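Local coordinates for protein putative 4-amino-4-deoxychorismate lyase (Thermus thermophilus, PDB 2ZGI) that binds pyridoxal-5'-phosphate and is probably a lyase of the class-IV aminotransferase family, tentatively identified as a 4-amino-4-deoxychorismate lyase, at residues Leu50-Ser55 and Pro120-Tyr125; Ala43-His48 and Phe83-Gly88; Ala191-Gly194 and Arg198-Arg201. All blocks are in the same frame, centred on the assembly; numbering follows the deposited sequence.

Interaction 1: Leu50-Ser55 and Pro120-Tyr125; sequences LALGLS and PDLARY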
loop_
_atom_site.group_PDB
_atom_site.type_symbol
_atom_site.label_atom_id
_atom_site.label_comp_id
_atom_site.label_asym_id
_atom_site.label_seq_id
_atom_site.Cartn_x
_atom_site.Cartn_y
_atom_site.Cartn_z
ATOM N N LEU D 50 11.160 -22.184 -18.783
ATOM C CA LEU D 50 12.240 -22.685 -17.930
ATOM C C LEU D 50 12.289 -21.960 -16.561
ATOM O O LEU D 50 12.554 -22.598 -15.530
ATOM C CB LEU D 50 13.603 -22.715 -18.661
ATOM C CG LEU D 50 13.774 -23.195 -20.137
ATOM C CD1 LEU D 50 15.184 -23.731 -20.468
ATOM C CD2 LEU D 50 12.679 -24.173 -20.718
ATOM N N ALA D 51 11.987 -20.657 -16.546
ATOM C CA ALA D 51 12.038 -19.869 -15.303
ATOM C C ALA D 51 10.996 -20.353 -14.280
ATOM O O ALA D 51 11.191 -20.250 -13.075
ATOM C CB ALA D 51 11.843 -18.366 -15.604
ATOM N N LEU D 52 9.914 -20.933 -14.779
ATOM C CA LEU D 52 8.774 -21.247 -13.966
ATOM C C LEU D 52 8.639 -22.760 -13.772
ATOM O O LEU D 52 7.585 -23.254 -13.360
ATOM C CB LEU D 52 7.527 -20.624 -14.613
ATOM C CG LEU D 52 7.592 -19.080 -14.549
ATOM C CD1 LEU D 52 6.342 -18.466 -15.069
ATOM C CD2 LEU D 52 7.852 -18.593 -13.133
ATOM N N GLY D 53 9.718 -23.470 -14.108
ATOM C CA GLY D 53 9.826 -24.919 -13.977
ATOM C C GLY D 53 8.891 -25.737 -14.839
ATOM O O GLY D 53 8.521 -26.845 -14.448
ATOM N N LEU D 54 8.485 -25.193 -15.990
ATOM C CA LEU D 54 7.624 -25.918 -16.915
ATOM C C LEU D 54 8.434 -26.526 -18.067
ATOM O O LEU D 54 9.217 -25.822 -18.711
ATOM C CB LEU D 54 6.531 -24.987 -17.469
ATOM C CG LEU D 54 5.615 -24.249 -16.482
ATOM C CD1 LEU D 54 4.893 -23.125 -17.223
ATOM C CD2 LEU D 54 4.628 -25.190 -15.850
ATOM N N SER D 55 8.258 -27.821 -18.313
ATOM C CA SER D 55 8.859 -28.487 -19.486
ATOM C C SER D 55 8.516 -27.793 -20.795
ATOM O O SER D 55 7.338 -27.594 -21.106
ATOM C CB SER D 55 8.404 -29.938 -19.580
ATOM O OG SER D 55 8.687 -30.637 -18.386
ATOM N N PRO D 120 4.829 -9.500 -7.931
ATOM C CA PRO D 120 6.225 -9.173 -7.741
ATOM C C PRO D 120 7.139 -10.201 -8.400
ATOM O O PRO D 120 8.197 -9.843 -8.904
ATOM C CB PRO D 120 6.382 -9.214 -6.217
ATOM C CG PRO D 120 5.073 -8.853 -5.732
ATOM C CD PRO D 120 4.105 -9.525 -6.647
ATOM N N ASP D 121 6.730 -11.459 -8.405
ATOM C CA ASP D 121 7.612 -12.509 -8.914
ATOM C C ASP D 121 7.326 -12.951 -10.353
ATOM O O ASP D 121 8.174 -13.591 -10.976
ATOM C CB ASP D 121 7.593 -13.733 -7.990
ATOM C CG ASP D 121 7.985 -13.407 -6.563
ATOM O OD1 ASP D 121 9.123 -12.973 -6.285
ATOM O OD2 ASP D 121 7.119 -13.610 -5.703
ATOM N N LEU D 122 6.140 -12.637 -10.860
ATOM C CA LEU D 122 5.726 -13.097 -12.183
ATOM C C LEU D 122 5.595 -12.000 -13.229
ATOM O O LEU D 122 5.237 -12.281 -14.389
ATOM C CB LEU D 122 4.422 -13.891 -12.089
ATOM C CG LEU D 122 4.315 -15.034 -11.061
ATOM C CD1 LEU D 122 2.926 -15.667 -11.133
ATOM C CD2 LEU D 122 5.421 -16.102 -11.198
ATOM N N ALA D 123 5.853 -10.752 -12.828
ATOM C CA ALA D 123 5.658 -9.590 -13.699
ATOM C C ALA D 123 6.488 -9.667 -14.974
ATOM O O ALA D 123 6.104 -9.143 -16.030
ATOM C CB ALA D 123 6.025 -8.313 -12.944
ATOM N N ARG D 124 7.627 -10.334 -14.874
ATOM C CA ARG D 124 8.553 -10.378 -15.982
ATOM C C ARG D 124 8.191 -11.501 -16.952
ATOM O O ARG D 124 8.737 -11.539 -18.061
ATOM C CB ARG D 124 9.986 -10.539 -15.478
ATOM C CG ARG D 124 10.141 -11.672 -14.458
ATOM C CD ARG D 124 11.558 -11.714 -13.832
ATOM N NE ARG D 124 12.571 -11.815 -14.877
ATOM C CZ ARG D 124 13.881 -11.974 -14.680
ATOM N NH1 ARG D 124 14.393 -12.050 -13.455
ATOM N NH2 ARG D 124 14.682 -12.053 -15.729
ATOM N N TYR D 125 7.291 -12.398 -16.523
ATOM C CA TYR D 125 6.870 -13.549 -17.334
ATOM C C TYR D 125 5.449 -13.392 -17.867
ATOM O O TYR D 125 4.579 -12.753 -17.236
ATOM C CB TYR D 125 7.018 -14.837 -16.520
ATOM C CG TYR D 125 8.371 -14.929 -15.864
ATOM C CD1 TYR D 125 9.541 -15.008 -16.645
ATOM C CD2 TYR D 125 8.506 -14.888 -14.478
ATOM C CE1 TYR D 125 10.814 -15.053 -16.055
ATOM C CE2 TYR D 125 9.772 -14.948 -13.873
ATOM C CZ TYR D 125 10.918 -15.029 -14.679
ATOM O OH TYR D 125 12.165 -15.076 -14.114
#
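L52 and Y125 bury most of this contact, where the C-terminal end of helix 38-51 meets the loop running from strand 111-117 to helix 131-142. The helix stops in a Schellman motif with G53, at positive phi, as its C-prime residue: G53 N bonds to L50 O at 3.3 Å. L52 is the first residue to depart from helical backbone angles, and its side chain, like that of A51 before it, heads for the loop. There Y125 closes a type I beta turn that starts at L122.

Both leucine methyls work. L52 CD1 lies 4.0 Å from Y125 CB at the root of the tyrosine, while L52 CD2 reaches L122 CD2 at 4.0 Å and also nears the ring at Y125 CD2. The L52 side chain passes the ring at a slant. Y125 CG sits beside its own backbone N (chi1 -49°), which turns the ring back toward the helix end; on one ring face its neighbour R124 lays CG, offset toward the rim. H48, in the last turns of the helix, meets the same ring edge-to-face. L135 of the second subunit packs on L52 and L122, so the apolar patch continues into the subunit interface. At the outer end of the ring the A51 methyl comes in obliquely, with A51 CB 3.5 Å from Y125 CE1 and 3.6 Å from Y125 OH.

Interaction 2: Ala43-His48 and Phe83-Gly88; sequences ARLRRH and FTVGEG. With PLP (pyridoxal-5'-phosphate), chain P; SO4 (sulfate ion), chain O.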
loop_
_atom_site.group_PDB
_atom_site.type_symbol
_atom_site.label_atom_id
_atom_site.label_comp_id
_atom_site.label_asym_id
_atom_site.label_seq_id
_atom_site.Cartn_x
_atom_site.Cartn_y
_atom_site.Cartn_z
ATOM N N ALA D 43 12.084 -18.009 -28.441
ATOM C CA ALA D 43 13.139 -17.764 -27.450
ATOM C C ALA D 43 12.531 -17.319 -26.116
ATOM O O ALA D 43 12.831 -17.887 -25.071
ATOM C CB ALA D 43 14.088 -16.707 -27.963
ATOM N N ARG D 44 11.665 -16.310 -26.154
ATOM C CA ARG D 44 11.020 -15.855 -24.913
ATOM C C ARG D 44 10.202 -16.954 -24.233
ATOM O O ARG D 44 10.298 -17.140 -23.017
ATOM C CB ARG D 44 10.129 -14.640 -25.166
ATOM C CG ARG D 44 9.518 -14.097 -23.849
ATOM C CD ARG D 44 8.828 -12.760 -24.039
ATOM N NE ARG D 44 7.570 -12.950 -24.748
ATOM C CZ ARG D 44 6.764 -11.965 -25.136
ATOM N NH1 ARG D 44 7.079 -10.679 -24.882
ATOM N NH2 ARG D 44 5.650 -12.273 -25.799
ATOM N N LEU D 45 9.394 -17.669 -25.023
ATOM C CA LEU D 45 8.500 -18.711 -24.513
ATOM C C LEU D 45 9.295 -19.798 -23.801
ATOM O O LEU D 45 8.941 -20.226 -22.701
ATOM C CB LEU D 45 7.636 -19.306 -25.660
ATOM C CG LEU D 45 6.533 -20.309 -25.288
ATOM C CD1 LEU D 45 5.443 -19.635 -24.427
ATOM C CD2 LEU D 45 5.893 -21.003 -26.522
ATOM N N ARG D 46 10.397 -20.239 -24.413
ATOM C CA ARG D 46 11.292 -21.187 -23.737
ATOM C C ARG D 46 11.873 -20.607 -22.443
ATOM O O ARG D 46 11.993 -21.327 -21.458
ATOM C CB ARG D 46 12.448 -21.602 -24.668
ATOM C CG ARG D 46 13.480 -22.539 -24.052
ATOM C CD ARG D 46 14.478 -22.953 -25.141
ATOM N NE ARG D 46 15.160 -24.180 -24.753
ATOM C CZ ARG D 46 16.252 -24.235 -23.986
ATOM N NH1 ARG D 46 16.825 -23.115 -23.523
ATOM N NH2 ARG D 46 16.776 -25.424 -23.676
ATOM N N ARG D 47 12.258 -19.330 -22.467
ATOM C CA ARG D 47 12.853 -18.669 -21.292
ATOM C C ARG D 47 11.841 -18.594 -20.143
ATOM O O ARG D 47 12.145 -18.913 -19.003
ATOM C CB ARG D 47 13.321 -17.254 -21.633
ATOM C CG ARG D 47 14.739 -17.167 -22.232
ATOM C CD ARG D 47 15.288 -15.748 -22.197
ATOM N NE ARG D 47 14.435 -14.783 -22.897
ATOM C CZ ARG D 47 14.569 -14.472 -24.186
ATOM N NH1 ARG D 47 15.520 -15.063 -24.917
ATOM N NH2 ARG D 47 13.771 -13.571 -24.741
ATOM N N HIS D 48 10.623 -18.188 -20.475
ATOM C CA HIS D 48 9.553 -18.100 -19.501
ATOM C C HIS D 48 9.173 -19.468 -18.912
ATOM O O HIS D 48 9.071 -19.615 -17.681
ATOM C CB HIS D 48 8.372 -17.356 -20.136
ATOM C CG HIS D 48 8.647 -15.893 -20.320
ATOM N ND1 HIS D 48 7.692 -14.988 -20.725
ATOM C CD2 HIS D 48 9.778 -15.177 -20.115
ATOM C CE1 HIS D 48 8.227 -13.778 -20.781
ATOM N NE2 HIS D 48 9.499 -13.870 -20.426
ATOM N N PHE D 83 0.727 -19.453 -28.660
ATOM C CA PHE D 83 1.445 -20.659 -28.283
ATOM C C PHE D 83 1.473 -20.694 -26.768
ATOM O O PHE D 83 1.911 -19.747 -26.147
ATOM C CB PHE D 83 2.903 -20.633 -28.775
ATOM C CG PHE D 83 3.076 -20.696 -30.284
ATOM C CD1 PHE D 83 2.353 -21.599 -31.062
ATOM C CD2 PHE D 83 4.053 -19.925 -30.906
ATOM C CE1 PHE D 83 2.554 -21.677 -32.446
ATOM C CE2 PHE D 83 4.268 -20.008 -32.300
ATOM C CZ PHE D 83 3.509 -20.877 -33.058
ATOM N N THR D 84 1.006 -21.783 -26.173
ATOM C CA THR D 84 0.879 -21.868 -24.710
ATOM C C THR D 84 1.568 -23.149 -24.235
ATOM O O THR D 84 1.358 -24.221 -24.820
ATOM C CB THR D 84 -0.603 -21.866 -24.267
ATOM O OG1 THR D 84 -1.272 -20.773 -24.891
ATOM C CG2 THR D 84 -0.745 -21.737 -22.738
ATOM N N VAL D 85 2.383 -23.011 -23.199
ATOM C CA VAL D 85 3.046 -24.117 -22.535
ATOM C C VAL D 85 2.553 -24.341 -21.088
ATOM O O VAL D 85 2.553 -23.421 -20.249
ATOM C CB VAL D 85 4.577 -23.901 -22.507
ATOM C CG1 VAL D 85 5.263 -25.009 -21.745
ATOM C CG2 VAL D 85 5.140 -23.815 -23.956
ATOM N N GLY D 86 2.156 -25.575 -20.800
ATOM C CA GLY D 86 2.042 -26.043 -19.420
ATOM C C GLY D 86 2.615 -27.451 -19.370
ATOM O O GLY D 86 3.006 -28.002 -20.423
ATOM N N GLU D 87 2.677 -28.024 -18.172
ATOM C CA GLU D 87 3.006 -29.460 -18.011
ATOM C C GLU D 87 2.027 -30.362 -18.775
ATOM O O GLU D 87 0.821 -30.351 -18.506
ATOM C CB GLU D 87 3.063 -29.847 -16.537
ATOM C CG GLU D 87 4.108 -29.111 -15.722
ATOM C CD GLU D 87 5.552 -29.206 -16.269
ATOM O OE1 GLU D 87 5.784 -29.767 -17.361
ATOM O OE2 GLU D 87 6.472 -28.699 -15.582
ATOM N N GLY D 88 2.555 -31.100 -19.753
ATOM C CA GLY D 88 1.761 -31.977 -20.631
ATOM C C GLY D 88 0.876 -31.203 -21.600
ATOM O O GLY D 88 -0.105 -31.731 -22.130
HETATM N N1 PLP P . 2.240 -6.384 -21.403
HETATM C C2 PLP P . 1.650 -7.533 -21.013
HETATM C C2A PLP P . 1.119 -7.643 -19.613
HETATM C C3 PLP P . 1.519 -8.597 -21.911
HETATM O O3 PLP P . 0.914 -9.737 -21.472
HETATM C C4 PLP P . 2.042 -8.463 -23.203
HETATM C C4A PLP P . 1.991 -9.576 -24.229
HETATM C C5 PLP P . 2.676 -7.277 -23.565
HETATM C C6 PLP P . 2.755 -6.252 -22.624
HETATM C C5A PLP P . 3.233 -7.040 -24.953
HETATM O O4P PLP P . 4.333 -7.877 -25.312
HETATM P P PLP P . 4.756 -8.183 -26.826
HETATM O O1P PLP P . 5.198 -6.880 -27.443
HETATM O O2P PLP P . 3.565 -8.730 -27.581
HETATM O O3P PLP P . 5.828 -9.191 -26.568
HETATM S S SO4 O . 12.276 -12.061 -21.317
HETATM O O1 SO4 O . 12.803 -11.681 -20.000
HETATM O O2 SO4 O . 12.939 -11.349 -22.398
HETATM O O3 SO4 O . 12.450 -13.502 -21.539
HETATM O O4 SO4 O . 10.859 -11.677 -21.342
#
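L45 reaches from helix 38-51 onto strand 78-86, and the apolar contact rests on its branched end. L45 CD2 sits 3.8 Å from F83 CB and 3.9 Å from V85 CG2, lodged between two alternate residues that face the helix from the same side of the strand. With CG trans to the backbone N (chi1 -174°), L45 extends toward the strand; it crosses F83 at about a right angle and V85 at a slant. F83 offers its CB, while its ring leads away to meet F62.

Polar interactions occupy other sides of the helix and go to anions. R44 NH1 donates to PLP O3P at 2.6 Å, seconded by a weak bond from R44 NH2 to the same oxygen, both at the edge of the guanidinium, with PLP O3P near its plane; R44 NH2 also bonds T26 OG1. A sulfate, probably from the crystallisation liquor, is bound by R47 and H48. R47 NE points almost straight at SO4 O3 (2.7 Å, 177°), whereas H48 NE2 gives a more bent bond to SO4 O4 (2.7 Å, 144°). R44 CG lies above one face of the H48 ring, offset toward its rim.

Helix 38-51 thus packs on the antiparallel sheet, with V24 of strand 24-31 beside L45 and V85, and F62 of helix 59-72 touching both.

Interaction 3: Ala191-Gly194 and Arg198-Arg201; sequences AARG and RVER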
loop_
_atom_site.group_PDB
_atom_site.type_symbol
_atom_site.label_atom_id
_atom_site.label_comp_id
_atom_site.label_asym_id
_atom_site.label_seq_id
_atom_site.Cartn_x
_atom_site.Cartn_y
_atom_site.Cartn_z
ATOM N N ALA D 191 14.515 0.281 -33.660
ATOM C CA ALA D 191 14.179 1.198 -34.744
ATOM C C ALA D 191 14.377 2.683 -34.396
ATOM O O ALA D 191 14.756 3.478 -35.264
ATOM C CB ALA D 191 12.766 0.940 -35.209
ATOM N N ALA D 192 14.126 3.049 -33.142
ATOM C CA ALA D 192 14.256 4.434 -32.680
ATOM C C ALA D 192 15.717 4.890 -32.643
ATOM O O ALA D 192 16.030 6.013 -33.038
ATOM C CB ALA D 192 13.612 4.618 -31.322
ATOM N N ARG D 193 16.598 4.024 -32.154
ATOM C CA ARG D 193 18.031 4.255 -32.268
ATOM C C ARG D 193 18.403 4.525 -33.734
ATOM O O ARG D 193 18.958 5.579 -34.051
ATOM C CB ARG D 193 18.811 3.059 -31.741
ATOM C CG ARG D 193 18.733 2.875 -30.244
ATOM C CD ARG D 193 19.687 1.780 -29.783
ATOM N NE ARG D 193 19.367 0.469 -30.359
ATOM C CZ ARG D 193 19.956 -0.072 -31.433
ATOM N NH1 ARG D 193 20.918 0.575 -32.080
ATOM N NH2 ARG D 193 19.580 -1.270 -31.866
ATOM N N GLY D 194 18.060 3.590 -34.622
ATOM C CA GLY D 194 18.318 3.737 -36.053
ATOM C C GLY D 194 17.787 5.028 -36.662
ATOM O O GLY D 194 18.222 5.426 -37.747
ATOM N N ARG D 198 17.629 8.716 -28.992
ATOM C CA ARG D 198 18.237 8.137 -27.807
ATOM C C ARG D 198 17.186 7.307 -27.078
ATOM O O ARG D 198 15.994 7.625 -27.125
ATOM C CB ARG D 198 18.758 9.249 -26.889
ATOM C CG ARG D 198 19.519 8.773 -25.653
ATOM C CD ARG D 198 20.084 9.960 -24.875
ATOM N NE ARG D 198 19.043 10.733 -24.194
ATOM C CZ ARG D 198 18.882 10.773 -22.871
ATOM N NH1 ARG D 198 19.699 10.088 -22.076
ATOM N NH2 ARG D 198 17.907 11.506 -22.336
ATOM N N VAL D 199 17.634 6.241 -26.419
ATOM C CA VAL D 199 16.738 5.334 -25.711
ATOM C C VAL D 199 17.269 5.013 -24.310
ATOM O O VAL D 199 18.421 4.575 -24.140
ATOM C CB VAL D 199 16.483 4.030 -26.529
ATOM C CG1 VAL D 199 15.879 2.925 -25.648
ATOM C CG2 VAL D 199 15.575 4.324 -27.702
ATOM N N GLU D 200 16.432 5.249 -23.311
ATOM C CA GLU D 200 16.753 4.911 -21.928
ATOM C C GLU D 200 15.670 4.040 -21.302
ATOM O O GLU D 200 14.509 4.139 -21.680
ATOM C CB GLU D 200 16.868 6.178 -21.094
ATOM C CG GLU D 200 18.048 7.070 -21.440
ATOM C CD GLU D 200 18.411 7.960 -20.269
ATOM O OE1 GLU D 200 19.068 7.450 -19.321
ATOM O OE2 GLU D 200 18.022 9.159 -20.286
ATOM N N ARG D 201 16.069 3.234 -20.316
ATOM C CA ARG D 201 15.169 2.381 -19.527
ATOM C C ARG D 201 15.138 2.937 -18.109
ATOM O O ARG D 201 16.177 3.364 -17.598
ATOM C CB ARG D 201 15.693 0.940 -19.487
ATOM C CG ARG D 201 15.998 0.354 -20.867
ATOM C CD ARG D 201 16.716 -0.980 -20.781
ATOM N NE ARG D 201 17.020 -1.489 -22.121
ATOM C CZ ARG D 201 16.159 -2.157 -22.893
ATOM N NH1 ARG D 201 14.928 -2.423 -22.465
ATOM N NH2 ARG D 201 16.541 -2.570 -24.098
#
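A192 and V199 make the central touch: the alanine methyl on helix 183-194 faces one branch of the valine on strand 198-202, with A192 CB 4.1 Å from V199 CG2. Both residues direct their CB at the opposing segment. R193 adds the aliphatic start of its side chain, R193 CG lying 4.3 Å from the same methyl, V199 CG2. One valine branch therefore meets two successive helix residues, and no hydrogen bond joins the two segments.

What presents that branch is the torsion of V199. Its CG1 is trans to the backbone N (chi1 164°), which places CG2 beside the N, on the side where A192 and R193 lie. Strand alternation sends R198 the other way. There R198 NH1 and E200 OE2 form a salt bridge at 2.6 Å; the hydrogen bond within it is weak, its N-H...O angle only 118°. The two charged side chains lie along the same face of the strand, and R198 of the third subunit packs on E200.

Further out, R198 and E200 exchange backbone hydrogen bonds with strand 172-176, fixing V199 between them. R201 NH1 reaches back to the helix in a salt bridge with E186 OE2. On the helix side, L197 of the short connecting loop touches A192, and L235 of helix 233-239 packs on both A191 and A192. Strand 172-176, helix 183-194 and strand 198-202 form a beta-alpha-beta unit with its two strands parallel and adjacent, and this contact packs the C-terminal part of the crossover helix against the second strand.

Interactions 1 and 2 share helix 38-51 and lie side by side, their centres 10 Å apart, with segments that alternate along the chain. They touch mainly through E87, whose OE1 probably accepts a hydrogen bond from S55 N (3.3 Å). H48 of interaction 2 and Y125 of interaction 1 adjoin near the sulfate, which is about 6 Å from the Y125 side chain. Interaction 2 contains the cofactor contact itself through R44; Y125 of interaction 1 stands about 9 Å from PLP, side chain to ligand. Interaction 3 is remote, 27 and 29 Å centre to centre from the others, but its helix 183-194 begins with I183 and T184, which bind PLP together with S218.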